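Local atomic coordinates of HD domain-containing protein (Aquifex aeolicus, PDB entry 2HEK), a protein that binds GDP and a zinc ion and, as an HD-domain protein, may hydrolyse dGTP, although its function in the cell has not been established. Residues 214-218 against 219-223; 332-336 against 337-341; 229-232 against 233-237. All coordinates share one frame; numbering follows the deposited sequence.

Contact 1. Residues 214-218 against 219-223; sequences YFMYV and QVYFH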
loop_
_atom_site.group_PDB
_atom_site.type_symbol
_atom_site.label_atom_id
_atom_site.label_comp_id
_atom_site.label_asym_id
_atom_site.label_seq_id
_atom_site.Cartn_x
_atom_site.Cartn_y
_atom_site.Cartn_z
ATOM N N TYR A 214 13.093 -12.873 9.520
ATOM C CA TYR A 214 14.023 -13.675 8.682
ATOM C C TYR A 214 14.415 -12.893 7.416
ATOM O O TYR A 214 15.590 -12.830 7.047
ATOM C CB TYR A 214 13.366 -15.004 8.245
ATOM C CG TYR A 214 14.079 -15.707 7.121
ATOM C CD1 TYR A 214 15.127 -16.615 7.378
ATOM C CD2 TYR A 214 13.684 -15.504 5.784
ATOM C CE1 TYR A 214 15.782 -17.305 6.305
ATOM C CE2 TYR A 214 14.307 -16.167 4.738
ATOM C CZ TYR A 214 15.350 -17.058 4.986
ATOM O OH TYR A 214 15.943 -17.695 3.890
ATOM N N PHE A 215 13.431 -12.327 6.716
ATOM C CA PHE A 215 13.763 -11.549 5.508
ATOM C C PHE A 215 14.706 -10.378 5.761
ATOM O O PHE A 215 15.638 -10.150 4.986
ATOM C CB PHE A 215 12.508 -11.073 4.801
ATOM C CG PHE A 215 11.848 -12.150 3.981
ATOM C CD1 PHE A 215 10.535 -12.538 4.234
ATOM C CD2 PHE A 215 12.543 -12.752 2.925
ATOM C CE1 PHE A 215 9.898 -13.535 3.420
ATOM C CE2 PHE A 215 11.943 -13.745 2.131
ATOM C CZ PHE A 215 10.599 -14.138 2.403
ATOM N N MET A 216 14.482 -9.623 6.832
ATOM C CA MET A 216 15.385 -8.506 7.113
ATOM C C MET A 216 16.819 -8.984 7.338
ATOM O O MET A 216 17.761 -8.327 6.890
ATOM C CB MET A 216 14.897 -7.662 8.289
ATOM C CG MET A 216 13.593 -6.893 7.976
ATOM S SD MET A 216 13.745 -5.847 6.458
ATOM C CE MET A 216 15.069 -4.749 6.897
ATOM N N TYR A 217 16.989 -10.108 8.035
ATOM C CA TYR A 217 18.337 -10.673 8.249
ATOM C C TYR A 217 19.009 -11.122 6.972
ATOM O O TYR A 217 20.161 -10.746 6.710
ATOM C CB TYR A 217 18.334 -11.810 9.304
ATOM C CG TYR A 217 18.448 -11.212 10.659
ATOM C CD1 TYR A 217 17.309 -10.796 11.346
ATOM C CD2 TYR A 217 19.696 -10.932 11.206
ATOM C CE1 TYR A 217 17.409 -10.147 12.564
ATOM C CE2 TYR A 217 19.816 -10.294 12.436
ATOM C CZ TYR A 217 18.663 -9.911 13.108
ATOM O OH TYR A 217 18.751 -9.284 14.338
ATOM N N VAL A 218 18.297 -11.900 6.153
ATOM C CA VAL A 218 18.941 -12.410 4.941
ATOM C C VAL A 218 19.167 -11.316 3.899
ATOM O O VAL A 218 20.201 -11.310 3.209
ATOM C CB VAL A 218 18.247 -13.654 4.327
ATOM C CG1 VAL A 218 18.347 -14.807 5.311
ATOM C CG2 VAL A 218 16.797 -13.375 3.907
ATOM N N GLN A 219 18.228 -10.381 3.804
ATOM C CA GLN A 219 18.316 -9.385 2.726
ATOM C C GLN A 219 19.241 -8.223 3.113
ATOM O O GLN A 219 20.006 -7.719 2.268
ATOM C CB GLN A 219 16.906 -8.914 2.294
ATOM C CG GLN A 219 16.836 -7.782 1.241
ATOM C CD GLN A 219 16.962 -8.294 -0.213
ATOM O OE1 GLN A 219 17.353 -9.443 -0.448
ATOM N NE2 GLN A 219 16.628 -7.431 -1.187
ATOM N N VAL A 220 19.168 -7.784 4.376
ATOM C CA VAL A 220 19.855 -6.537 4.780
ATOM C C VAL A 220 20.976 -6.737 5.823
ATOM O O VAL A 220 22.149 -6.443 5.538
ATOM C CB VAL A 220 18.854 -5.441 5.309
ATOM C CG1 VAL A 220 19.635 -4.202 5.739
ATOM C CG2 VAL A 220 17.787 -5.078 4.244
ATOM N N TYR A 221 20.635 -7.226 7.016
ATOM C CA TYR A 221 21.611 -7.212 8.123
ATOM C C TYR A 221 22.802 -8.144 7.813
ATOM O O TYR A 221 23.944 -7.884 8.226
ATOM C CB TYR A 221 20.954 -7.560 9.496
ATOM C CG TYR A 221 19.657 -6.779 9.822
ATOM C CD1 TYR A 221 18.582 -7.416 10.447
ATOM C CD2 TYR A 221 19.519 -5.403 9.498
ATOM C CE1 TYR A 221 17.393 -6.719 10.758
ATOM C CE2 TYR A 221 18.318 -4.709 9.782
ATOM C CZ TYR A 221 17.279 -5.375 10.431
ATOM O OH TYR A 221 16.081 -4.701 10.719
ATOM N N PHE A 222 22.549 -9.215 7.073
ATOM C CA PHE A 222 23.637 -10.168 6.748
ATOM C C PHE A 222 24.084 -10.049 5.305
ATOM O O PHE A 222 24.744 -10.951 4.787
ATOM C CB PHE A 222 23.227 -11.613 7.070
ATOM C CG PHE A 222 23.058 -11.874 8.528
ATOM C CD1 PHE A 222 22.318 -12.987 8.961
ATOM C CD2 PHE A 222 23.594 -10.998 9.487
ATOM C CE1 PHE A 222 22.150 -13.256 10.348
ATOM C CE2 PHE A 222 23.437 -11.243 10.878
ATOM C CZ PHE A 222 22.712 -12.394 11.304
ATOM N N HIS A 223 23.730 -8.942 4.644
ATOM C CA HIS A 223 24.121 -8.737 3.258
ATOM C C HIS A 223 25.671 -8.772 3.248
ATOM O O HIS A 223 26.314 -8.171 4.094
ATOM C CB HIS A 223 23.599 -7.376 2.757
ATOM C CG HIS A 223 23.814 -7.140 1.303
ATOM N ND1 HIS A 223 25.049 -6.823 0.780
ATOM C CD2 HIS A 223 22.945 -7.149 0.254
ATOM C CE1 HIS A 223 24.937 -6.648 -0.524
ATOM N NE2 HIS A 223 23.667 -6.808 -0.864
#

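Contact 2. Residues 332-336 against 337-341; sequences GLKKA and HELSP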
loop_
_atom_site.group_PDB
_atom_site.type_symbol
_atom_site.label_atom_id
_atom_site.label_comp_id
_atom_site.label_asym_id
_atom_site.label_seq_id
_atom_site.Cartn_x
_atom_site.Cartn_y
_atom_site.Cartn_z
ATOM N N GLY A 332 -4.808 -23.456 27.961
ATOM C CA GLY A 332 -3.755 -22.751 28.703
ATOM C C GLY A 332 -2.501 -22.458 27.880
ATOM O O GLY A 332 -2.484 -22.628 26.657
ATOM N N LEU A 333 -1.449 -22.041 28.576
ATOM C CA LEU A 333 -0.239 -21.511 27.967
ATOM C C LEU A 333 0.667 -22.564 27.364
ATOM O O LEU A 333 1.060 -23.515 28.035
ATOM C CB LEU A 333 0.547 -20.726 29.007
ATOM C CG LEU A 333 1.419 -19.585 28.503
ATOM C CD1 LEU A 333 0.554 -18.541 27.784
ATOM C CD2 LEU A 333 2.164 -18.960 29.659
ATOM N N LYS A 334 1.018 -22.378 26.094
ATOM C CA LYS A 334 1.941 -23.275 25.403
ATOM C C LYS A 334 3.141 -22.492 24.854
ATOM O O LYS A 334 3.090 -21.267 24.741
ATOM C CB LYS A 334 1.233 -23.971 24.236
ATOM C CG LYS A 334 -0.101 -24.655 24.564
ATOM C CD LYS A 334 0.083 -26.055 25.163
ATOM C CE LYS A 334 -1.201 -26.887 25.043
ATOM N NZ LYS A 334 -1.386 -27.776 26.218
ATOM N N LYS A 335 4.214 -23.207 24.526
ATOM C CA LYS A 335 5.274 -22.683 23.666
ATOM C C LYS A 335 4.743 -22.582 22.235
ATOM O O LYS A 335 3.967 -23.444 21.809
ATOM C CB LYS A 335 6.466 -23.629 23.669
ATOM C CG LYS A 335 7.247 -23.688 24.956
ATOM C CD LYS A 335 7.935 -22.379 25.255
ATOM C CE LYS A 335 9.190 -22.604 26.067
ATOM N NZ LYS A 335 9.621 -21.325 26.668
ATOM N N ALA A 336 5.161 -21.547 21.492
ATOM C CA ALA A 336 4.663 -21.323 20.115
ATOM C C ALA A 336 4.897 -22.485 19.168
ATOM O O ALA A 336 4.060 -22.764 18.296
ATOM C CB ALA A 336 5.260 -20.016 19.512
ATOM N N HIS A 337 6.064 -23.124 19.279
ATOM C CA HIS A 337 6.346 -24.320 18.482
ATOM C C HIS A 337 5.426 -25.506 18.839
ATOM O O HIS A 337 5.128 -26.330 17.967
ATOM C CB HIS A 337 7.824 -24.729 18.549
ATOM C CG HIS A 337 8.329 -24.979 19.931
ATOM N ND1 HIS A 337 8.708 -23.960 20.778
ATOM C CD2 HIS A 337 8.549 -26.133 20.607
ATOM C CE1 HIS A 337 9.140 -24.474 21.917
ATOM N NE2 HIS A 337 9.048 -25.790 21.841
ATOM N N GLU A 338 4.947 -25.569 20.092
ATOM C CA GLU A 338 3.956 -26.604 20.484
ATOM C C GLU A 338 2.652 -26.471 19.682
ATOM O O GLU A 338 1.969 -27.469 19.431
ATOM C CB GLU A 338 3.673 -26.605 21.998
ATOM C CG GLU A 338 4.886 -26.955 22.855
ATOM C CD GLU A 338 4.623 -26.969 24.372
ATOM O OE1 GLU A 338 5.194 -27.861 25.030
ATOM O OE2 GLU A 338 3.875 -26.115 24.915
ATOM N N LEU A 339 2.321 -25.246 19.259
ATOM C CA LEU A 339 1.076 -24.991 18.512
ATOM C C LEU A 339 1.249 -24.719 17.009
ATOM O O LEU A 339 0.289 -24.826 16.267
ATOM C CB LEU A 339 0.248 -23.861 19.154
ATOM C CG LEU A 339 -0.126 -24.000 20.640
ATOM C CD1 LEU A 339 -1.106 -22.914 21.035
ATOM C CD2 LEU A 339 -0.695 -25.388 20.955
ATOM N N SER A 340 2.447 -24.337 16.570
ATOM C CA SER A 340 2.694 -24.041 15.130
ATOM C C SER A 340 3.777 -24.979 14.612
ATOM O O SER A 340 4.971 -24.808 14.947
ATOM C CB SER A 340 3.095 -22.553 14.918
ATOM O OG SER A 340 3.623 -22.259 13.604
ATOM N N PRO A 341 3.381 -25.989 13.801
ATOM C CA PRO A 341 4.432 -26.826 13.207
ATOM C C PRO A 341 5.439 -25.960 12.409
ATOM O O PRO A 341 6.648 -26.248 12.408
ATOM C CB PRO A 341 3.654 -27.771 12.275
ATOM C CG PRO A 341 2.248 -27.810 12.852
ATOM C CD PRO A 341 2.028 -26.402 13.372
#

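Contact 3. Residues 229-232 against 233-237; sequences LSIH and LVEFL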
loop_
_atom_site.group_PDB
_atom_site.type_symbol
_atom_site.label_atom_id
_atom_site.label_comp_id
_atom_site.label_asym_id
_atom_site.label_seq_id
_atom_site.Cartn_x
_atom_site.Cartn_y
_atom_site.Cartn_z
ATOM N N LEU A 229 31.801 -3.978 4.893
ATOM C CA LEU A 229 31.902 -2.573 5.268
ATOM C C LEU A 229 31.995 -2.380 6.783
ATOM O O LEU A 229 32.795 -1.589 7.267
ATOM C CB LEU A 229 30.712 -1.773 4.687
ATOM C CG LEU A 229 30.710 -1.687 3.143
ATOM C CD1 LEU A 229 29.367 -1.112 2.594
ATOM C CD2 LEU A 229 31.903 -0.847 2.651
ATOM N N SER A 230 31.177 -3.102 7.538
ATOM C CA SER A 230 31.187 -3.025 8.999
ATOM C C SER A 230 32.504 -3.560 9.578
ATOM O O SER A 230 33.032 -2.998 10.540
ATOM C CB SER A 230 29.999 -3.797 9.580
ATOM O OG SER A 230 29.989 -3.691 10.996
ATOM N N ILE A 231 33.021 -4.636 8.982
ATOM C CA ILE A 231 34.350 -5.173 9.335
ATOM C C ILE A 231 35.431 -4.089 9.165
ATOM O O ILE A 231 36.152 -3.813 10.110
ATOM C CB ILE A 231 34.658 -6.470 8.569
ATOM C CG1 ILE A 231 33.750 -7.612 9.067
ATOM C CG2 ILE A 231 36.123 -6.901 8.702
ATOM C CD1 ILE A 231 33.782 -8.801 8.153
ATOM N N HIS A 232 35.480 -3.424 8.009
ATOM C CA HIS A 232 36.396 -2.283 7.801
ATOM C C HIS A 232 36.173 -1.127 8.770
ATOM O O HIS A 232 37.125 -0.592 9.328
ATOM C CB HIS A 232 36.369 -1.767 6.351
ATOM C CG HIS A 232 36.805 -2.778 5.338
ATOM N ND1 HIS A 232 37.948 -3.536 5.490
ATOM C CD2 HIS A 232 36.275 -3.133 4.141
ATOM C CE1 HIS A 232 38.083 -4.336 4.447
ATOM N NE2 HIS A 232 37.087 -4.104 3.610
ATOM N N LEU A 233 34.913 -0.746 8.983
ATOM C CA LEU A 233 34.591 0.347 9.876
ATOM C C LEU A 233 35.045 0.064 11.309
ATOM O O LEU A 233 35.626 0.921 11.978
ATOM C CB LEU A 233 33.093 0.660 9.850
ATOM C CG LEU A 233 32.971 1.825 10.828
ATOM C CD1 LEU A 233 32.917 3.194 10.181
ATOM C CD2 LEU A 233 31.837 1.623 11.747
ATOM N N VAL A 234 34.771 -1.144 11.785
ATOM C CA VAL A 234 35.077 -1.478 13.164
ATOM C C VAL A 234 36.608 -1.500 13.403
ATOM O O VAL A 234 37.104 -1.029 14.438
ATOM C CB VAL A 234 34.313 -2.754 13.612
ATOM C CG1 VAL A 234 34.852 -3.281 14.902
ATOM C CG2 VAL A 234 32.808 -2.424 13.780
ATOM N N GLU A 235 37.363 -1.981 12.430
ATOM C CA GLU A 235 38.819 -1.916 12.537
ATOM C C GLU A 235 39.296 -0.467 12.699
ATOM O O GLU A 235 40.130 -0.171 13.576
ATOM C CB GLU A 235 39.476 -2.580 11.328
ATOM C CG GLU A 235 39.343 -4.085 11.375
ATOM C CD GLU A 235 39.838 -4.786 10.132
ATOM O OE1 GLU A 235 40.536 -4.157 9.314
ATOM O OE2 GLU A 235 39.532 -5.990 9.980
ATOM N N PHE A 236 38.745 0.433 11.871
ATOM C CA PHE A 236 39.067 1.847 11.965
ATOM C C PHE A 236 38.630 2.447 13.292
ATOM O O PHE A 236 39.427 3.105 13.959
ATOM C CB PHE A 236 38.460 2.639 10.814
ATOM C CG PHE A 236 38.448 4.137 11.053
ATOM C CD1 PHE A 236 39.647 4.846 11.187
ATOM C CD2 PHE A 236 37.247 4.830 11.142
ATOM C CE1 PHE A 236 39.647 6.208 11.427
ATOM C CE2 PHE A 236 37.240 6.197 11.359
ATOM C CZ PHE A 236 38.437 6.888 11.506
ATOM N N LEU A 237 37.375 2.215 13.684
ATOM C CA LEU A 237 36.843 2.811 14.914
ATOM C C LEU A 237 37.727 2.497 16.129
ATOM O O LEU A 237 37.921 3.355 16.992
ATOM C CB LEU A 237 35.378 2.417 15.161
ATOM C CG LEU A 237 34.729 3.084 16.390
ATOM C CD1 LEU A 237 34.829 4.622 16.398
ATOM C CD2 LEU A 237 33.280 2.656 16.567
HETATM O O HOH W 1 40.229 -2.899 7.157
#

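Contact 1. Residues 214-218 against 219-223
Tyr217 meets two other rings, Tyr221 and Phe222, near the C-terminal end of helix 203-221. Tyr221 turns its edge to the face of Tyr217 and sets CD1 over the ring centre, 3.6 Å from Tyr217 CZ; the planes stand at 79°, a T-shaped pair. Tyr217 is in turn the edge partner of Phe222, whose face receives Tyr217 CD2 at 3.4 Å from Phe222 CZ, with the planes at 63°. One ring thus offers its face to one neighbour and its edge to the other. Met216 also touches Tyr221, its CB 3.6 Å from Tyr221 CE1. Bends at chi2 and chi3 turn the methionine chain toward the next helical turn, bringing CE within 3.8 Å of Val220 CG2.

The backbone explains why residues four and five apart can share a ring. Met216 O accepts from both Val220 N and Tyr221 N, the second at 3.1 Å, and Tyr217 O then takes Phe222 N at 2.9 Å. The i+5 bonds widen the last turn into a pi-type turn, and Phe222 leaves helical geometry directly after it.

Farther out, Tyr221 OH is hydrogen-bonded to Asp169 of helix 160-173, while Ile349 of strand 349-356 lies against Tyr217 and Phe222. At the other end of the segment, Tyr214 OH bonds Glu207 of the second subunit. His223 follows as N-cap of the next helix, its ND1 accepting from Val225 N, and its side chain lies about 5 Å from a bound GDP. The whole is an aromatic cluster built on a helix-terminating pi-type turn, at the junction between consecutive helices beside a GDP site.

Contact 2. Residues 332-336 against 337-341
This is a local strand-to-helix turn: strand 332-335, outermost in its sheet within this chain, runs straight into the short, weakly bonded helix 336-339, and Lys334 and Lys335 meet the side chains of that helix. Glu338 reaches back, extended beyond CG, so that OE2 accepts from Lys335 N at 3.0 Å, approached from above the carboxylate plane. In the reverse sense, Glu338 N makes a weak bond to Lys335 O. Ala336 O then takes two donors, Ser340 N at 2.8 Å and Leu339 N at 3.2 Å.

Side-chain packing flanks this frame. His337 CE1 packs 3.3 Å from Lys335 CB, the two side chains alongside each other, and His337 ND1 bonds Tyr321 OH. Leu339 lays CD2 against Lys334 CG at 3.7 Å, the chains crossing at about a right angle, with Val327 and Leu203 also touching it. An alanine in place of Leu339 is likely to open a gap between Lys334, strand 326-329 and helix 203-221. Because Glu338 grips a backbone N-H while Lys334 NZ stays 5.7 Å from its OE2, the carboxylate here serves the turn as a hydrogen-bond acceptor, and the lysine charge could add only a longer-range attraction.

Contact 3. Residues 229-232 against 233-237
Val234 N lies 2.8 Å from Ser230 O, one of four successive i to i+4 bonds. Leu233 N to Leu229 O is the first of the four, and Glu235 N to Ile231 O and Phe236 N to His232 O complete them, these last two longer, at 3.2 Å. Their N-H directions are close to straight, reaching 166° for Phe236, so the middle of helix 224-240 is an uninterrupted alpha-helix.

Side-chain packing between the segments is slight and sets methyl groups beside oxygens. Ile231 and Glu235 lie alongside and point the same way, CG2 of the isoleucine 3.8 Å from OE2 of the glutamate. Val234 places CG2 beside its own backbone N, anti to the carbonyl carbon, which holds that methyl 3.3 Å from Ser230 O. The larger side chains turn to other parts of the fold: Leu233 packs on Leu39 and Phe91, and Phe236 meets Phe270 edge-to-face.

Polar side chains are linked through solvent. A water lies 2.9 Å from His232 ND1 and donates to Glu235 OE1 at 2.5 Å, bridging two groups one helical turn apart that do not touch directly. Each has a further partner: His232 NE2 bonds Phe283 N, and Glu235 OE2 forms a salt bridge with Arg312 of strand 311-318.

With both ring nitrogens engaged, the imidazole of His232 is probably held against rotation, about 4 Å from the side chain of GDP-binding His282. The salt bridge from Glu235 OE2 probably offsets the charge of Arg312, and the nearby positive charge would probably favour the ionised glutamate, leaving OE1 a strong acceptor for the bridging water.

Overall arrangement
Each contact joins immediately consecutive segments, so none closes a long loop; they follow in series along the chain, without nesting or crossing. Contact 1 comes first, at the end of helix 203-221, and contact 3 follows on helix 224-240, the next helix, its nearest atoms about 7 Å away. Both flank the GDP site that includes Arg280 and His282, and both meet strand 311-318. Contact 2 comes last, where strand 332-335 ends, its centre about 41 Å from that of contact 3, on the opposite side of the chain's centre. It returns to helix 203-221 through Leu203, Leu206 and Glu207, while contacts 1 and 2 also touch the second subunit.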